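Local structure of malonyl CoA-acyl carrier protein transacylase (Bartonella henselae, 3QAT) at residues 91-96 against 267-272; 148-153 against 162-167. The protein probably transfers the malonyl group from malonyl-CoA to acyl carrier protein, the step that supplies malonyl units for fatty acid biosynthesis. All coordinates share one frame; numbering follows the deposited sequence.

Contact 1: 91-96 against 267-272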
loop_
_atom_site.group_PDB
_atom_site.type_symbol
_atom_site.label_atom_id
_atom_site.label_comp_id
_atom_site.label_asym_id
_atom_site.label_seq_id
_atom_site.Cartn_x
_atom_site.Cartn_y
_atom_site.Cartn_z
ATOM N N VAL A 91 -19.761 0.798 -0.233
ATOM C CA VAL A 91 -18.491 0.202 -0.658
ATOM C C VAL A 91 -18.508 -1.294 -0.375
ATOM O O VAL A 91 -18.722 -1.707 0.772
ATOM C CB VAL A 91 -17.295 0.880 0.063
ATOM C CG1 VAL A 91 -15.969 0.260 -0.386
ATOM C CG2 VAL A 91 -17.297 2.384 -0.202
ATOM N N LYS A 92 -18.317 -2.102 -1.416
ATOM C CA LYS A 92 -18.365 -3.549 -1.273
ATOM C C LYS A 92 -17.135 -4.126 -0.554
ATOM O O LYS A 92 -17.275 -4.985 0.328
ATOM C CB LYS A 92 -18.549 -4.214 -2.648
ATOM C CG LYS A 92 -19.089 -5.620 -2.579
ATOM C CD LYS A 92 -19.585 -6.105 -3.964
ATOM C CE LYS A 92 -20.473 -7.352 -3.872
ATOM N NZ LYS A 92 -19.755 -8.677 -3.958
ATOM N N PHE A 93 -15.940 -3.661 -0.953
ATOM C CA PHE A 93 -14.693 -4.173 -0.406
ATOM C C PHE A 93 -13.676 -3.045 -0.280
ATOM O O PHE A 93 -13.765 -2.052 -1.007
ATOM C CB PHE A 93 -14.065 -5.217 -1.336
ATOM C CG PHE A 93 -14.998 -6.356 -1.714
ATOM C CD1 PHE A 93 -15.434 -7.254 -0.749
ATOM C CD2 PHE A 93 -15.410 -6.518 -3.034
ATOM C CE1 PHE A 93 -16.303 -8.323 -1.108
ATOM C CE2 PHE A 93 -16.261 -7.575 -3.400
ATOM C CZ PHE A 93 -16.701 -8.465 -2.428
ATOM N N VAL A 94 -12.725 -3.241 0.632
ATOM C CA VAL A 94 -11.517 -2.377 0.694
ATOM C C VAL A 94 -10.277 -3.202 0.475
ATOM O O VAL A 94 -10.269 -4.394 0.761
ATOM C CB VAL A 94 -11.417 -1.552 2.010
ATOM C CG1 VAL A 94 -12.583 -0.556 2.103
ATOM C CG2 VAL A 94 -11.340 -2.469 3.236
ATOM N N ALA A 95 -9.229 -2.571 -0.059
ATOM C CA ALA A 95 -7.948 -3.216 -0.231
ATOM C C ALA A 95 -6.889 -2.126 -0.307
ATOM O O ALA A 95 -7.195 -0.996 -0.667
ATOM C CB ALA A 95 -7.926 -4.041 -1.531
ATOM N N GLY A 96 -5.655 -2.460 0.043
ATOM C CA GLY A 96 -4.601 -1.437 -0.098
ATOM C C GLY A 96 -3.267 -2.084 -0.352
ATOM O O GLY A 96 -3.040 -3.246 0.005
ATOM N N ILE A 267 -7.027 -7.199 -7.901
ATOM C CA ILE A 267 -7.869 -6.440 -8.816
ATOM C C ILE A 267 -8.712 -7.394 -9.678
ATOM O O ILE A 267 -9.912 -7.137 -9.928
ATOM C CB ILE A 267 -7.028 -5.503 -9.703
ATOM C CG1 ILE A 267 -6.309 -4.464 -8.816
ATOM C CG2 ILE A 267 -7.927 -4.822 -10.783
ATOM C CD1 ILE A 267 -7.254 -3.650 -7.894
ATOM N N GLU A 268 -8.106 -8.498 -10.107
ATOM C CA GLU A 268 -8.853 -9.504 -10.878
ATOM C C GLU A 268 -10.001 -10.083 -10.045
ATOM O O GLU A 268 -11.114 -10.236 -10.569
ATOM C CB GLU A 268 -7.930 -10.600 -11.412
ATOM C CG GLU A 268 -7.019 -10.086 -12.539
ATOM C CD GLU A 268 -5.994 -11.100 -13.031
ATOM O OE1 GLU A 268 -5.802 -12.141 -12.379
ATOM O OE2 GLU A 268 -5.363 -10.851 -14.077
ATOM N N TRP A 269 -9.735 -10.425 -8.781
ATOM C CA TRP A 269 -10.786 -10.941 -7.906
ATOM C C TRP A 269 -11.909 -9.915 -7.719
ATOM O O TRP A 269 -13.096 -10.215 -7.902
ATOM C CB TRP A 269 -10.252 -11.409 -6.541
ATOM C CG TRP A 269 -11.349 -12.132 -5.789
ATOM C CD1 TRP A 269 -11.646 -13.453 -5.876
ATOM C CD2 TRP A 269 -12.327 -11.548 -4.912
ATOM N NE1 TRP A 269 -12.732 -13.750 -5.077
ATOM C CE2 TRP A 269 -13.175 -12.601 -4.477
ATOM C CE3 TRP A 269 -12.565 -10.248 -4.441
ATOM C CZ2 TRP A 269 -14.260 -12.394 -3.612
ATOM C CZ3 TRP A 269 -13.644 -10.038 -3.563
ATOM C CH2 TRP A 269 -14.496 -11.113 -3.180
ATOM N N ILE A 270 -11.542 -8.697 -7.339
ATOM C CA ILE A 270 -12.558 -7.664 -7.128
ATOM C C ILE A 270 -13.447 -7.464 -8.363
ATOM O O ILE A 270 -14.671 -7.395 -8.243
ATOM C CB ILE A 270 -11.920 -6.333 -6.634
ATOM C CG1 ILE A 270 -11.370 -6.488 -5.210
ATOM C CG2 ILE A 270 -12.934 -5.197 -6.652
ATOM C CD1 ILE A 270 -10.473 -5.288 -4.777
ATOM N N SER A 271 -12.832 -7.399 -9.543
ATOM C CA SER A 271 -13.551 -7.151 -10.792
ATOM C C SER A 271 -14.505 -8.278 -11.153
ATOM O O SER A 271 -15.514 -8.032 -11.822
ATOM C CB SER A 271 -12.559 -6.954 -11.942
ATOM O OG SER A 271 -11.737 -5.840 -11.631
ATOM N N ALA A 272 -14.177 -9.492 -10.706
ATOM C CA ALA A 272 -14.999 -10.688 -10.996
ATOM C C ALA A 272 -16.073 -10.939 -9.941
ATOM O O ALA A 272 -16.937 -11.803 -10.120
ATOM C CB ALA A 272 -14.111 -11.908 -11.121
#
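Trp269 turns the edge of its six-membered ring onto a face of the Phe93 ring. The pair is T-shaped, with centroids 5.0 Å apart and planes at 64°. The outer indole carbons do the touching. Trp269 CH2 lies 3.5 Å from Phe93 CZ, and Trp269 CZ3 sits 3.6 Å from Phe93 CE2. Both meet the outer half of the phenyl ring, not its centre. The indole gets there because its CG stands anti to the backbone N (chi1 -171°), which swings the ring out from the helix toward the strand. On the opposite face of Phe93, CG of the neighbouring Lys92 covers the rim, so the phenyl ring is held between an alkyl chain and an indole edge. Further along, the methyl of Ala95 meets Ile270 CD1 at 4.3 Å, a looser apolar touch. No hydrogen bond joins the two segments. Ile235 packs on Phe93, Trp269 and Ile270. Helix 263-272 thus packs on strand 93-96, an outermost strand of the parallel four-stranded sheet. Gly96 ends this strand and begins a GxSxG pattern, consistent with the nucleophile elbow of the acyltransferase fold.

Contact 2: 148-153 against 162-167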
loop_
_atom_site.group_PDB
_atom_site.type_symbol
_atom_site.label_atom_id
_atom_site.label_comp_id
_atom_site.label_asym_id
_atom_site.label_seq_id
_atom_site.Cartn_x
_atom_site.Cartn_y
_atom_site.Cartn_z
ATOM N N ASP A 148 8.256 -17.021 -15.069
ATOM C CA ASP A 148 9.603 -16.737 -15.553
ATOM C C ASP A 148 10.439 -15.995 -14.508
ATOM O O ASP A 148 11.639 -16.211 -14.406
ATOM C CB ASP A 148 9.555 -15.931 -16.852
ATOM C CG ASP A 148 9.013 -16.740 -18.033
ATOM O OD1 ASP A 148 8.744 -17.955 -17.868
ATOM O OD2 ASP A 148 8.845 -16.144 -19.116
ATOM N N VAL A 149 9.805 -15.114 -13.738
ATOM C CA VAL A 149 10.551 -14.428 -12.682
ATOM C C VAL A 149 10.873 -15.398 -11.541
ATOM O O VAL A 149 11.954 -15.333 -10.969
ATOM C CB VAL A 149 9.854 -13.144 -12.190
ATOM C CG1 VAL A 149 10.654 -12.501 -11.026
ATOM C CG2 VAL A 149 9.697 -12.171 -13.337
ATOM N N GLU A 150 9.941 -16.307 -11.227
ATOM C CA GLU A 150 10.178 -17.337 -10.200
ATOM C C GLU A 150 11.372 -18.218 -10.595
ATOM O O GLU A 150 12.198 -18.593 -9.756
ATOM C CB GLU A 150 8.893 -18.158 -9.926
ATOM C CG GLU A 150 7.871 -17.373 -9.071
ATOM C CD GLU A 150 6.511 -18.060 -8.861
ATOM O OE1 GLU A 150 6.151 -18.990 -9.617
ATOM O OE2 GLU A 150 5.789 -17.646 -7.921
ATOM N N GLU A 151 11.484 -18.485 -11.891
ATOM C CA GLU A 151 12.612 -19.226 -12.421
ATOM C C GLU A 151 13.933 -18.444 -12.263
ATOM O O GLU A 151 14.951 -19.014 -11.869
ATOM C CB GLU A 151 12.341 -19.605 -13.873
ATOM C CG GLU A 151 13.200 -20.756 -14.370
ATOM C CD GLU A 151 13.290 -20.791 -15.885
ATOM O OE1 GLU A 151 12.356 -20.298 -16.566
ATOM O OE2 GLU A 151 14.310 -21.313 -16.395
ATOM N N ILE A 152 13.905 -17.134 -12.523
ATOM C CA ILE A 152 15.091 -16.305 -12.290
ATOM C C ILE A 152 15.495 -16.343 -10.812
ATOM O O ILE A 152 16.671 -16.404 -10.488
ATOM C CB ILE A 152 14.887 -14.835 -12.736
ATOM C CG1 ILE A 152 14.682 -14.756 -14.264
ATOM C CG2 ILE A 152 16.091 -14.006 -12.340
ATOM C CD1 ILE A 152 14.294 -13.384 -14.785
ATOM N N CYS A 153 14.515 -16.279 -9.913
ATOM C CA CYS A 153 14.802 -16.403 -8.485
ATOM C C CYS A 153 15.573 -17.693 -8.164
ATOM O O CYS A 153 16.505 -17.690 -7.347
ATOM C CB CYS A 153 13.505 -16.343 -7.690
ATOM S SG CYS A 153 12.761 -14.687 -7.699
ATOM N N CYS A 162 16.378 -14.317 -3.439
ATOM C CA CYS A 162 15.646 -13.384 -4.317
ATOM C C CYS A 162 14.223 -13.886 -4.440
ATOM O O CYS A 162 13.992 -15.055 -4.752
ATOM C CB CYS A 162 16.326 -13.289 -5.685
ATOM S SG CYS A 162 15.593 -12.101 -6.849
ATOM N N GLN A 163 13.258 -13.003 -4.182
ATOM C CA GLN A 163 11.864 -13.396 -4.121
ATOM C C GLN A 163 11.005 -12.376 -4.855
ATOM O O GLN A 163 11.432 -11.237 -5.060
ATOM C CB GLN A 163 11.406 -13.451 -2.656
ATOM C CG GLN A 163 11.968 -14.633 -1.913
ATOM C CD GLN A 163 11.645 -14.566 -0.441
ATOM O OE1 GLN A 163 12.140 -13.713 0.267
ATOM N NE2 GLN A 163 10.809 -15.486 0.023
ATOM N N ILE A 164 9.812 -12.785 -5.272
ATOM C CA ILE A 164 8.838 -11.811 -5.809
ATOM C C ILE A 164 8.208 -11.022 -4.658
ATOM O O ILE A 164 7.543 -11.607 -3.786
ATOM C CB ILE A 164 7.763 -12.499 -6.665
ATOM C CG1 ILE A 164 8.416 -13.097 -7.925
ATOM C CG2 ILE A 164 6.638 -11.502 -7.030
ATOM C CD1 ILE A 164 7.435 -13.817 -8.851
ATOM N N ALA A 165 8.430 -9.708 -4.658
ATOM C CA ALA A 165 7.876 -8.814 -3.636
ATOM C C ALA A 165 6.492 -8.286 -4.015
ATOM O O ALA A 165 5.619 -8.161 -3.164
ATOM C CB ALA A 165 8.830 -7.649 -3.426
ATOM N N ASN A 166 6.302 -7.926 -5.282
ATOM C CA ASN A 166 4.975 -7.460 -5.723
ATOM C C ASN A 166 4.657 -8.135 -7.053
ATOM O O ASN A 166 5.528 -8.203 -7.944
ATOM C CB ASN A 166 4.936 -5.986 -6.129
ATOM C CG ASN A 166 5.186 -4.947 -5.029
ATOM O OD1 ASN A 166 5.194 -3.764 -5.396
ATOM N ND2 ASN A 166 5.320 -5.307 -3.729
ATOM N N ASP A 167 3.412 -8.533 -7.248
ATOM C CA ASP A 167 2.918 -8.890 -8.560
ATOM C C ASP A 167 1.870 -7.803 -8.850
ATOM O O ASP A 167 0.749 -7.871 -8.333
ATOM C CB ASP A 167 2.280 -10.297 -8.506
ATOM C CG ASP A 167 1.602 -10.697 -9.817
ATOM O OD1 ASP A 167 1.964 -10.164 -10.876
ATOM O OD2 ASP A 167 0.684 -11.556 -9.801
HETATM O O HOH W 1 17.139 -16.828 -4.680
#
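Two cysteines face each other without a disulfide: Cys153 SG and Cys162 SG are 3.9 Å apart, too far for a covalent bond. The sulfur of Cys153 lies even nearer to a carbonyl, with Cys162 O at 3.2 Å. It also rests against the backbone beyond, 3.9 Å from Gln163 CA. Cys153 SG stands anti to its own carbonyl carbon (chi1 -70°), and Cys162 SG anti to its backbone N (chi1 -177°). These settings bring the two sulfurs together between helix and strand. Nearby, a water bridges the backbones. It donates to Cys153 O and accepts a weak bond from Cys162 N, both at 2.9 Å.

Ile164 carries the other half of the contact. Its CD1 touches the aliphatic part of Glu150, 3.6 Å from CG, and the two side chains cross at about a right angle. Its CG1 meets Val149 CG1 at 3.9 Å. Val149 points toward the strand and also packs on Leu141 and Ile175. Helix and strand run roughly antiparallel; the axes of the two short segments make 150° and come within 7.9 Å of each other. The helix packs along the strand, on one side of the mixed sheet, close to its own connection to strand 162-169. Farther along that strand, Ala165 and Asn166 both face Val174 in a classic beta bulge.

The interface is mostly apolar, with the Cys153 sulfur set against a carbonyl oxygen. No direct hydrogen bond crosses between the two segments. The direct touches are van der Waals contacts of Ile164 and of the Cys153 sulfur. Toward each other the two sulfurs make a van der Waals contact. The chemistry is thus that of a mainly apolar contact with a water bridge at its cysteine end.

The two contacts belong to different sheets of one acyltransferase domain. Contact 1 packs a helix on the parallel sheet, and contact 2 packs a helix on the mixed one. Their centres are about 24 Å apart, and their nearest atoms come within about 7 Å without touching. Arg264 connects them: it lies on helix 263-272 and forms salt bridges with Glu268 of contact 1 and Asp167 of contact 2. His97 directly follows Gly96 of contact 1 and touches Asn166 of contact 2. This places the Asn166 end of segment 162-167 beside the putative nucleophile elbow, while Cys162, at the start of the segment, packs against helix 146-155.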